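Local structure of cadherin-5 (Gallus gallus, 3PPE) at residues Asn150-Val155 and Thr163-Leu168; Tyr176-Lys181 and Val197-Thr202; Asp96-Ala101 and Asp184-Thr189; Ile9-Asp14 and Arg60-Lys65. The protein mediates calcium-dependent homophilic adhesion between endothelial cells, this chain holding its first two extracellular cadherin domains, EC1 and EC2. All coordinates share one frame; numbering follows the deposited sequence. Where two conformers were deposited one is given.

How the interactions relate
Near the N terminus, interaction 4 joins 9-14 to 60-65 and closes a loop of 45 residues within EC1. The chain then leaves EC1 through 96-101, which opens interaction 3; that contact closes at 184-189, after most of EC2 has been built. Interaction 1, between 150-155 and 163-168, is a short closure lying wholly within this span. Interaction 2 crosses interaction 3, since 176-181 precedes 184-189 and 197-202 follows it. Interactions 3 and 4 share two calcium ions and a water at the domain junction, whereas interactions 1 and 2 pack together inside EC2, Y152 and F153 both meeting Y176, and F153 also I199.

Interaction 1: residues Asn150-Val155 and Thr163-Leu168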
# COMPACT_ATOMS: atom_id res chain seq x y z
N ASN A 150 -36.52 -2.47 30.05
CA ASN A 150 -35.62 -3.58 30.32
C ASN A 150 -35.97 -4.35 31.63
O ASN A 150 -35.51 -5.46 31.84
CB ASN A 150 -34.15 -3.09 30.29
CG ASN A 150 -33.98 -1.73 30.93
OD1 ASN A 150 -34.33 -0.68 30.35
ND2 ASN A 150 -33.45 -1.72 32.16
N GLU A 151 -36.81 -3.76 32.47
CA GLU A 151 -37.35 -4.44 33.67
C GLU A 151 -38.38 -5.53 33.34
O GLU A 151 -38.62 -6.45 34.16
CB GLU A 151 -38.04 -3.44 34.58
CG GLU A 151 -37.18 -2.27 34.99
CD GLU A 151 -37.18 -1.10 33.97
OE1 GLU A 151 -37.78 -1.21 32.86
OE2 GLU A 151 -36.57 -0.06 34.31
N TYR A 152 -38.98 -5.41 32.15
CA TYR A 152 -40.09 -6.25 31.71
C TYR A 152 -39.67 -7.30 30.68
O TYR A 152 -40.22 -8.42 30.69
CB TYR A 152 -41.24 -5.37 31.19
CG TYR A 152 -41.72 -4.44 32.27
CD1 TYR A 152 -41.35 -3.09 32.26
CD2 TYR A 152 -42.45 -4.93 33.36
CE1 TYR A 152 -41.74 -2.25 33.27
CE2 TYR A 152 -42.86 -4.08 34.37
CZ TYR A 152 -42.49 -2.75 34.31
OH TYR A 152 -42.86 -1.90 35.31
N PHE A 153 -38.68 -6.95 29.84
CA PHE A 153 -38.19 -7.79 28.72
C PHE A 153 -36.68 -7.71 28.59
O PHE A 153 -36.10 -6.70 28.92
CB PHE A 153 -38.83 -7.35 27.36
CG PHE A 153 -40.34 -7.43 27.37
CD1 PHE A 153 -41.11 -6.33 27.79
CD2 PHE A 153 -40.98 -8.63 27.08
CE1 PHE A 153 -42.50 -6.42 27.86
CE2 PHE A 153 -42.40 -8.72 27.14
CZ PHE A 153 -43.15 -7.61 27.54
N THR A 154 -36.07 -8.79 28.13
CA THR A 154 -34.64 -8.79 27.82
C THR A 154 -34.47 -9.02 26.33
O THR A 154 -35.39 -9.44 25.64
CB THR A 154 -33.84 -9.87 28.62
OG1 THR A 154 -34.24 -11.18 28.24
CG2 THR A 154 -34.00 -9.66 30.17
N VAL A 155 -33.28 -8.74 25.81
CA VAL A 155 -33.01 -9.05 24.42
C VAL A 155 -31.67 -9.77 24.34
O VAL A 155 -30.74 -9.43 25.10
CB VAL A 155 -33.00 -7.77 23.55
CG1 VAL A 155 -31.87 -6.80 24.01
CG2 VAL A 155 -32.78 -8.12 22.07
N THR A 163 -39.49 -12.46 27.86
CA THR A 163 -40.04 -11.93 29.11
C THR A 163 -38.92 -11.94 30.16
O THR A 163 -38.16 -12.90 30.25
CB THR A 163 -41.27 -12.76 29.63
OG1 THR A 163 -40.85 -14.10 29.86
CG2 THR A 163 -42.45 -12.76 28.60
N ALA A 164 -38.84 -10.84 30.93
CA ALA A 164 -37.85 -10.65 31.99
C ALA A 164 -38.41 -10.94 33.38
O ALA A 164 -37.67 -10.94 34.35
CB ALA A 164 -37.29 -9.21 31.98
N ARG A 165 -39.70 -11.24 33.44
CA ARG A 165 -40.43 -11.48 34.70
C ARG A 165 -41.45 -12.54 34.39
O ARG A 165 -41.93 -12.60 33.26
CB ARG A 165 -41.19 -10.21 35.16
CG ARG A 165 -40.30 -9.00 35.55
CD ARG A 165 -41.13 -7.80 36.05
NE ARG A 165 -41.79 -8.15 37.31
CZ ARG A 165 -41.28 -7.94 38.52
NH1 ARG A 165 -40.07 -7.39 38.68
NH2 ARG A 165 -42.00 -8.32 39.59
N ALA A 166 -41.85 -13.32 35.40
CA ALA A 166 -42.90 -14.35 35.23
C ALA A 166 -44.28 -13.85 35.62
O ALA A 166 -45.24 -14.59 35.47
CB ALA A 166 -42.57 -15.60 36.03
N ASP A 167 -44.41 -12.62 36.09
CA ASP A 167 -45.71 -12.11 36.58
C ASP A 167 -46.35 -11.04 35.69
O ASP A 167 -47.07 -10.18 36.20
CB ASP A 167 -45.57 -11.54 38.02
CG ASP A 167 -44.47 -10.48 38.11
OD1 ASP A 167 -44.15 -10.03 39.24
OD2 ASP A 167 -43.92 -10.11 37.05
N LEU A 168 -46.08 -11.04 34.37
CA LEU A 168 -46.68 -10.00 33.53
C LEU A 168 -48.20 -10.21 33.40
O LEU A 168 -48.66 -11.18 32.82
CB LEU A 168 -46.01 -9.85 32.16
CG LEU A 168 -44.48 -9.63 32.15
CD1 LEU A 168 -43.95 -9.65 30.74
CD2 LEU A 168 -44.10 -8.36 32.88
O HOH W 1 -37.87 -6.94 36.60
O HOH W 2 -35.47 -12.99 30.00
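A164 donates its backbone N to the carbonyl O of Y152 (2.8 Å, 160° at the hydrogen), coming from above the carbonyl plane and not along a lone pair. Beside this bond the A164 methyl is pressed on the Y152-F153 peptide, CB lying 3.4 Å from F153 N, and it also touches CG2 of T154. L168 divides its two methyls between the aromatic side chains: CD2 meets the edge of the Y152 ring, 3.8 Å from Y152 CD2, while CD1 lies 3.9 Å from F153 CZ. R165 runs alongside Y152, its CG 3.4 Å from E151 O, and one water joins that same carbonyl to R165 NH1. Its guanidinium is fixed side-on by D167, NE and NH2 each taking the syn lone pair of a different carboxylate oxygen. A second water links T154 OG1 to T163 O.

With CG opposite its carbonyl carbon (chi1 -59°), F153 sends its ring into the interior, edge-to-face with Y176 and against I178 and I199. Were F153 replaced by an alanine, a gap would probably open there and L168 CD1 would lose its aromatic partner. Further out, T163 OG1 is bonded to R118 O and T121 N. F153 and T163 form a non-hydrogen-bonded antiparallel pair at the mouth of the hairpin 153-155/160-163, part of the Ig-like beta sandwich of EC2.

Interaction 2: residues Tyr176-Lys181 and Val197-Thr202; sequences YEIIVK and VIIRLT
I178 and V197 run alongside each other on one face of the sheet, and their backbones bond to each other twice: I178 N reaches V197 O at 2.8 Å, and V197 N returns the bond to I178 O. Y176 and I199 repeat the pattern two residues along, with Y176 N 2.7 Å from I199 O. All four bonds are nearly straight.

The tight part is the face carrying I178, V197, Y176, I199 and L201. I178 places CG1 between its backbone N and carbonyl carbon (chi1 72°), which brings CG1 to 3.6 Å from V197 CB; beyond it, CD1 crosses to I199 CD1 at 3.9 Å. The Y176 ring turns an edge to L201, CE1 standing 3.6 Å from L201 CD2, while the aromatic side chains of Y152 and F153 pack on the same ring. Cutting I178 back to an alanine would probably leave a gap between V197 and I199 and take away packing from I146 on the adjoining strand.

On the reverse face, E177 and I198 form a non-hydrogen-bonded pair whose side chains barely meet. The carboxylate of E177 extends toward solvent, and I198 packs on I108 and N110 of strand 108-114. Here the strands meet mainly through the backbone, as in the CA-H...O contact of I198 CA with Y176 O (3.3 Å). Direction and register therefore come from main-chain bonds, while the cohesion between side chains is apolar and one-sided.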
# COMPACT_ATOMS: atom_id res chain seq x y z
N TYR A 176 -46.87 -3.15 26.03
CA TYR A 176 -45.65 -2.44 26.41
C TYR A 176 -45.07 -1.81 25.17
O TYR A 176 -45.11 -2.38 24.10
CB TYR A 176 -44.64 -3.39 27.01
CG TYR A 176 -45.06 -3.87 28.37
CD1 TYR A 176 -45.96 -4.95 28.52
CD2 TYR A 176 -44.56 -3.24 29.51
CE1 TYR A 176 -46.33 -5.39 29.79
CE2 TYR A 176 -44.91 -3.67 30.76
CZ TYR A 176 -45.79 -4.72 30.91
OH TYR A 176 -46.11 -5.09 32.19
N GLU A 177 -44.53 -0.63 25.33
CA GLU A 177 -43.80 -0.03 24.26
C GLU A 177 -42.37 0.08 24.73
O GLU A 177 -42.06 0.87 25.62
CB GLU A 177 -44.40 1.32 23.92
CG GLU A 177 -43.47 2.18 23.12
CD GLU A 177 -44.12 3.46 22.62
OE1 GLU A 177 -45.31 3.43 22.21
OE2 GLU A 177 -43.41 4.49 22.64
N ILE A 178 -41.50 -0.78 24.20
CA ILE A 178 -40.13 -0.79 24.65
C ILE A 178 -39.20 -0.22 23.54
O ILE A 178 -39.54 -0.24 22.35
CB ILE A 178 -39.67 -2.20 25.16
CG1 ILE A 178 -39.50 -3.12 23.96
CG2 ILE A 178 -40.66 -2.77 26.28
CD1 ILE A 178 -38.75 -4.44 24.23
N ILE A 179 -38.05 0.29 23.93
CA ILE A 179 -37.10 0.86 22.97
C ILE A 179 -35.86 -0.00 22.92
O ILE A 179 -35.27 -0.32 23.97
CB ILE A 179 -36.71 2.32 23.34
CG1 ILE A 179 -37.95 3.19 23.59
CG2 ILE A 179 -35.81 2.93 22.23
CD1 ILE A 179 -38.90 3.33 22.39
N VAL A 180 -35.48 -0.40 21.71
CA VAL A 180 -34.30 -1.21 21.53
C VAL A 180 -33.23 -0.37 20.80
O VAL A 180 -33.55 0.56 20.06
CB VAL A 180 -34.66 -2.59 20.84
CG1 VAL A 180 -35.18 -2.39 19.42
CG2 VAL A 180 -33.48 -3.59 20.89
N LYS A 181 -31.96 -0.67 21.04
CA LYS A 181 -30.88 0.02 20.41
C LYS A 181 -29.90 -1.05 19.92
O LYS A 181 -29.66 -2.07 20.61
CB LYS A 181 -30.19 0.95 21.43
CG LYS A 181 -29.09 1.87 20.81
CD LYS A 181 -28.59 2.94 21.79
CE LYS A 181 -27.99 4.16 21.03
NZ LYS A 181 -27.21 5.07 22.00
N VAL A 197 -40.60 -1.49 20.02
CA VAL A 197 -41.31 -2.75 20.00
C VAL A 197 -42.57 -2.58 20.82
O VAL A 197 -42.50 -2.30 22.01
CB VAL A 197 -40.50 -3.92 20.57
CG1 VAL A 197 -41.13 -5.24 20.14
CG2 VAL A 197 -39.04 -3.87 20.09
N ILE A 198 -43.70 -2.78 20.18
CA ILE A 198 -44.98 -2.83 20.87
C ILE A 198 -45.28 -4.29 21.14
O ILE A 198 -45.40 -5.10 20.21
CB ILE A 198 -46.08 -2.16 20.04
CG1 ILE A 198 -45.74 -0.67 19.87
CG2 ILE A 198 -47.45 -2.29 20.76
CD1 ILE A 198 -46.44 -0.08 18.64
N ILE A 199 -45.36 -4.63 22.42
CA ILE A 199 -45.60 -6.00 22.84
C ILE A 199 -46.95 -6.04 23.57
O ILE A 199 -47.11 -5.45 24.65
CB ILE A 199 -44.50 -6.48 23.76
CG1 ILE A 199 -43.18 -6.56 22.99
CG2 ILE A 199 -44.88 -7.87 24.39
CD1 ILE A 199 -41.98 -6.53 23.85
N ARG A 200 -47.91 -6.73 22.98
CA ARG A 200 -49.23 -6.88 23.59
C ARG A 200 -49.25 -8.12 24.46
O ARG A 200 -48.74 -9.17 24.06
CB ARG A 200 -50.29 -7.02 22.49
CG ARG A 200 -50.57 -5.74 21.77
CD ARG A 200 -51.36 -5.99 20.49
NE ARG A 200 -52.10 -7.25 20.51
CZ ARG A 200 -51.82 -8.30 19.74
NH1 ARG A 200 -50.83 -8.24 18.86
NH2 ARG A 200 -52.54 -9.41 19.84
N LEU A 201 -49.84 -8.02 25.64
CA LEU A 201 -50.09 -9.17 26.50
C LEU A 201 -51.47 -9.72 26.19
O LEU A 201 -52.45 -8.97 26.20
CB LEU A 201 -50.00 -8.77 27.98
CG LEU A 201 -48.62 -8.73 28.64
CD1 LEU A 201 -48.17 -10.14 29.00
CD2 LEU A 201 -47.55 -8.14 27.74
N THR A 202 -51.53 -11.01 25.88
CA THR A 202 -52.77 -11.66 25.48
C THR A 202 -53.37 -12.51 26.61
O THR A 202 -52.70 -12.88 27.55
CB THR A 202 -52.60 -12.47 24.18
OG1 THR A 202 -51.53 -13.41 24.34
CG2 THR A 202 -52.27 -11.53 23.01

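Interaction 3: residues Asp96-Ala101 and Asp184-Thr189; sequences DINDNA and DALGLT. With CA (calcium ion), chain E; CA (calcium ion), chain D; CA (calcium ion), chain C.
N98 and D184 are neighbouring ligands of one calcium ion, the two side chains arriving from opposite directions. The CB of N98 lies near the end of L186, 4.2 Å from L186 CD2. CG stands opposite the backbone N (chi1 -164°), which aims the amide at the D184 carboxylate and brings N98 CG to 3.3 Å from D184 OD1. At the tip the two atoms divide their work: OD1 binds the calcium ion of chain D at 2.4 Å, and ND2 donates to D184 OD1 at 2.8 Å. That oxygen lies in the amide plane, but the donor comes from above the carboxylate plane, the two groups being turned 40° apart. ND2 is also flanked by apolar carbon, with L188 CD2 3.5 Å away.

D184 OD1 binds the same ion, as does N100 O at 2.3 Å; D130, D132 and H139 complete the site. The other carboxylate oxygen, D184 OD2, accepts from L188 N at 2.8 Å and more weakly from L186 N and G187 N, fixing the carboxylate over the type I turn D184-G187. L188 CD2 in turn touches the carbonyls of N98 and N100.

D96-A101 is the DXNDN linker of cadherins, where D99 bridges the other two calcium ions. It runs between strand 82-95 of EC1 and strand 103-104 of EC2, and meets the EC2 loop that connects strand 175-184 to strand 194-202.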
# COMPACT_ATOMS: atom_id res chain seq x y z
N ASP A 96 -12.37 -2.73 3.90
CA ASP A 96 -13.42 -2.15 4.72
C ASP A 96 -12.90 -1.40 5.95
O ASP A 96 -12.07 -1.93 6.69
CB ASP A 96 -14.33 -3.29 5.21
CG ASP A 96 -15.62 -2.80 5.82
OD1 ASP A 96 -16.00 -3.30 6.91
OD2 ASP A 96 -16.29 -1.91 5.23
N ILE A 97 -13.43 -0.22 6.22
CA ILE A 97 -13.31 0.34 7.54
C ILE A 97 -14.68 0.25 8.23
O ILE A 97 -15.72 0.15 7.57
CB ILE A 97 -12.74 1.82 7.56
CG1 ILE A 97 -13.72 2.85 6.99
CG2 ILE A 97 -11.30 1.88 6.86
CD1 ILE A 97 -13.41 4.32 7.46
N ASN A 98 -14.67 0.29 9.55
CA ASN A 98 -15.91 0.32 10.30
C ASN A 98 -16.53 1.72 10.28
O ASN A 98 -16.26 2.54 11.13
CB ASN A 98 -15.72 -0.19 11.74
CG ASN A 98 -17.06 -0.54 12.37
OD1 ASN A 98 -17.93 -1.11 11.69
ND2 ASN A 98 -17.27 -0.16 13.60
N ASP A 99 -17.35 2.01 9.28
CA ASP A 99 -17.92 3.34 9.16
C ASP A 99 -19.46 3.35 9.10
O ASP A 99 -20.05 4.37 8.80
CB ASP A 99 -17.28 4.12 8.01
CG ASP A 99 -17.41 3.46 6.64
OD1 ASP A 99 -17.59 2.21 6.51
OD2 ASP A 99 -17.30 4.22 5.62
N ASN A 100 -20.09 2.21 9.38
CA ASN A 100 -21.53 2.10 9.45
C ASN A 100 -21.99 1.52 10.77
O ASN A 100 -21.37 0.58 11.33
CB ASN A 100 -22.11 1.29 8.27
CG ASN A 100 -21.84 1.95 6.91
OD1 ASN A 100 -20.78 1.74 6.32
ND2 ASN A 100 -22.77 2.77 6.44
N ALA A 101 -23.06 2.07 11.29
CA ALA A 101 -23.68 1.51 12.50
C ALA A 101 -24.84 0.58 12.06
O ALA A 101 -25.34 0.67 10.92
CB ALA A 101 -24.17 2.63 13.42
N ASP A 184 -22.72 -2.13 16.79
CA ASP A 184 -21.75 -3.11 16.33
C ASP A 184 -20.62 -3.28 17.34
O ASP A 184 -20.42 -2.44 18.22
CB ASP A 184 -21.18 -2.70 14.97
CG ASP A 184 -20.18 -1.56 15.08
OD1 ASP A 184 -19.91 -0.90 14.05
OD2 ASP A 184 -19.68 -1.31 16.19
N ALA A 185 -19.88 -4.38 17.21
CA ALA A 185 -19.05 -4.87 18.30
C ALA A 185 -17.91 -3.91 18.60
O ALA A 185 -17.25 -4.01 19.64
CB ALA A 185 -18.50 -6.25 17.97
N LEU A 186 -17.68 -2.96 17.69
CA LEU A 186 -16.64 -1.96 17.87
C LEU A 186 -17.21 -0.67 18.46
O LEU A 186 -16.48 0.26 18.77
CB LEU A 186 -15.95 -1.66 16.54
CG LEU A 186 -14.98 -2.73 16.03
CD1 LEU A 186 -15.75 -3.89 15.41
CD2 LEU A 186 -14.00 -2.13 15.03
N GLY A 187 -18.53 -0.64 18.62
CA GLY A 187 -19.17 0.35 19.48
C GLY A 187 -19.95 1.38 18.68
O GLY A 187 -20.49 2.34 19.25
N LEU A 188 -20.02 1.18 17.37
CA LEU A 188 -20.61 2.17 16.48
C LEU A 188 -22.13 2.22 16.62
O LEU A 188 -22.82 1.25 16.28
CB LEU A 188 -20.22 1.88 15.03
CG LEU A 188 -19.73 3.07 14.20
CD1 LEU A 188 -18.65 3.83 14.95
CD2 LEU A 188 -19.24 2.62 12.84
N THR A 189 -22.64 3.34 17.12
CA THR A 189 -24.06 3.65 16.99
C THR A 189 -24.28 5.15 16.89
O THR A 189 -23.34 5.92 16.69
CB THR A 189 -24.86 3.10 18.18
OG1 THR A 189 -26.26 3.30 17.95
CG2 THR A 189 -24.46 3.81 19.47
CA CA E . -17.22 0.17 5.69
CA CA D . -20.28 -1.44 11.51
CA CA C . -17.92 3.49 3.49
O HOH W 3 -20.10 4.24 4.33

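Interaction 4: residues Ile9-Asp14 and Arg60-Lys65; sequences IREEID and RLDREK. With CA (calcium ion), chain C; CA (calcium ion), chain E.
E11 sets CG between its backbone N and carbonyl carbon (chi1 63°) and then extends toward R63 and E64, whereas E12 folds back at chi2 (-69°) so that its carboxylate returns to R60 and D62. The E11 carboxylate spans two metals: OE1 is 2.4 Å from the calcium ion of chain C, and OE2 binds that of chain E. E64, crossing E11 at about a right angle, bridges the same pair through OE1, 2.3 Å from the chain C ion and a longer 2.7 Å from the chain E ion, where OE2 joins it. E12 OE1 and D62 OD1 also bind the chain C ion, D62 OD1 at 2.3 Å.

A second shell positions these ligands. R63 N donates to E11 OE1 (2.9 Å) from above the carboxylate plane, and E64 N reaches D62 OD1 (3.0 Å) in an Asx turn. E12 N gives a bond to L61 O at 2.7 Å, in the carbonyl plane. R60 forms a salt bridge from NH2 to E12 OE2, although its modelled length is doubtfully short, and a weak bond from NE to I13 O. R63 pairs with E64 OE2 and, through NE, with D96 OD2. One water joins R10 O, I13 N and L61 N.

Calcium probably offsets much of the repulsion among so many carboxylates. L61-E64 is the LDRE motif of cadherin repeats, and with E11 and E12 it supplies much of the EC1 share of two of the calcium sites that, as is usual in cadherins, stiffen the junction with EC2.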
# COMPACT_ATOMS: atom_id res chain seq x y z
N ILE A 9 -6.77 -1.46 -1.42
CA ILE A 9 -6.75 -0.06 -1.00
C ILE A 9 -7.90 0.19 -0.02
O ILE A 9 -9.02 -0.25 -0.23
CB ILE A 9 -6.80 0.93 -2.20
CG1 ILE A 9 -6.89 2.38 -1.70
CG2 ILE A 9 -7.92 0.57 -3.21
CD1 ILE A 9 -6.60 3.46 -2.73
N ARG A 10 -7.58 0.87 1.07
CA ARG A 10 -8.54 1.19 2.11
C ARG A 10 -9.59 2.17 1.63
O ARG A 10 -9.28 3.11 0.89
CB ARG A 10 -7.76 1.77 3.31
CG ARG A 10 -8.44 1.57 4.66
CD ARG A 10 -7.56 2.04 5.84
NE ARG A 10 -7.48 3.51 5.95
CZ ARG A 10 -6.39 4.26 5.71
NH1 ARG A 10 -5.24 3.71 5.31
NH2 ARG A 10 -6.46 5.58 5.87
N GLU A 11 -10.86 1.98 2.02
CA GLU A 11 -11.89 2.96 1.68
C GLU A 11 -11.78 4.17 2.56
O GLU A 11 -11.19 4.11 3.65
CB GLU A 11 -13.30 2.36 1.81
CG GLU A 11 -13.61 1.94 3.26
CD GLU A 11 -15.10 1.74 3.53
OE1 GLU A 11 -15.94 2.37 2.85
OE2 GLU A 11 -15.41 0.94 4.43
N GLU A 12 -12.35 5.28 2.08
CA GLU A 12 -12.56 6.52 2.88
C GLU A 12 -11.26 7.19 3.37
O GLU A 12 -11.20 7.78 4.44
CB GLU A 12 -13.50 6.24 4.08
CG GLU A 12 -14.78 5.46 3.75
CD GLU A 12 -15.80 6.21 2.90
OE1 GLU A 12 -16.90 5.65 2.72
OE2 GLU A 12 -15.56 7.32 2.38
N ILE A 13 -10.21 7.07 2.55
CA ILE A 13 -8.92 7.66 2.88
C ILE A 13 -8.97 9.19 2.79
O ILE A 13 -9.38 9.75 1.77
CB ILE A 13 -7.81 7.15 1.94
CG1 ILE A 13 -7.61 5.64 2.14
CG2 ILE A 13 -6.51 7.90 2.18
CD1 ILE A 13 -6.75 5.00 1.07
N ASP A 14 -8.56 9.85 3.87
CA ASP A 14 -8.90 11.25 4.08
C ASP A 14 -7.64 12.12 4.11
O ASP A 14 -7.70 13.30 4.46
CB ASP A 14 -9.69 11.42 5.38
CG ASP A 14 -8.82 11.30 6.61
OD1 ASP A 14 -7.58 11.20 6.46
OD2 ASP A 14 -9.37 11.30 7.73
N ARG A 60 -11.51 9.32 -3.44
CA ARG A 60 -11.79 8.58 -2.22
C ARG A 60 -12.84 7.52 -2.56
O ARG A 60 -13.77 7.78 -3.34
CB ARG A 60 -12.33 9.50 -1.14
CG ARG A 60 -11.30 10.43 -0.57
CD ARG A 60 -11.91 11.25 0.54
NE ARG A 60 -12.53 10.36 1.53
CZ ARG A 60 -13.83 10.17 1.70
NH1 ARG A 60 -14.74 10.82 0.97
NH2 ARG A 60 -14.23 9.34 2.64
N LEU A 61 -12.67 6.35 -1.97
CA LEU A 61 -13.50 5.20 -2.28
C LEU A 61 -14.45 4.81 -1.10
O LEU A 61 -14.10 4.93 0.06
CB LEU A 61 -12.59 4.01 -2.63
CG LEU A 61 -11.60 4.23 -3.78
CD1 LEU A 61 -10.58 3.09 -3.85
CD2 LEU A 61 -12.36 4.43 -5.11
N ASP A 62 -15.62 4.31 -1.44
CA ASP A 62 -16.55 3.83 -0.44
C ASP A 62 -16.82 2.39 -0.75
O ASP A 62 -17.46 2.09 -1.74
CB ASP A 62 -17.84 4.65 -0.56
CG ASP A 62 -18.90 4.24 0.46
OD1 ASP A 62 -18.65 3.39 1.35
OD2 ASP A 62 -19.99 4.81 0.36
N ARG A 63 -16.31 1.48 0.08
CA ARG A 63 -16.58 0.04 -0.11
C ARG A 63 -18.08 -0.29 -0.16
O ARG A 63 -18.51 -1.22 -0.86
CB ARG A 63 -15.88 -0.80 0.98
CG ARG A 63 -15.79 -2.29 0.68
CD ARG A 63 -15.76 -3.08 1.99
NE ARG A 63 -17.05 -2.94 2.71
CZ ARG A 63 -18.12 -3.70 2.45
NH1 ARG A 63 -18.07 -4.61 1.51
NH2 ARG A 63 -19.27 -3.49 3.08
N GLU A 64 -18.88 0.49 0.54
CA GLU A 64 -20.33 0.24 0.56
C GLU A 64 -21.04 0.64 -0.74
O GLU A 64 -22.17 0.23 -0.98
CB GLU A 64 -20.99 0.91 1.78
CG GLU A 64 -20.76 0.16 3.09
CD GLU A 64 -19.35 0.26 3.64
OE1 GLU A 64 -18.82 1.39 3.82
OE2 GLU A 64 -18.77 -0.80 3.94
N LYS A 65 -20.36 1.41 -1.59
CA LYS A 65 -20.83 1.71 -2.95
C LYS A 65 -20.32 0.65 -3.94
O LYS A 65 -21.09 0.09 -4.72
CB LYS A 65 -20.20 3.03 -3.36
CG LYS A 65 -21.14 4.09 -3.86
CD LYS A 65 -21.87 4.74 -2.67
CE LYS A 65 -22.19 6.21 -2.97
NZ LYS A 65 -23.54 6.57 -2.43
CA CA C . -17.92 3.49 3.49
CA CA E . -17.22 0.17 5.69
O HOH W 4 -10.18 5.67 -0.17
O HOH W 3 -20.10 4.24 4.33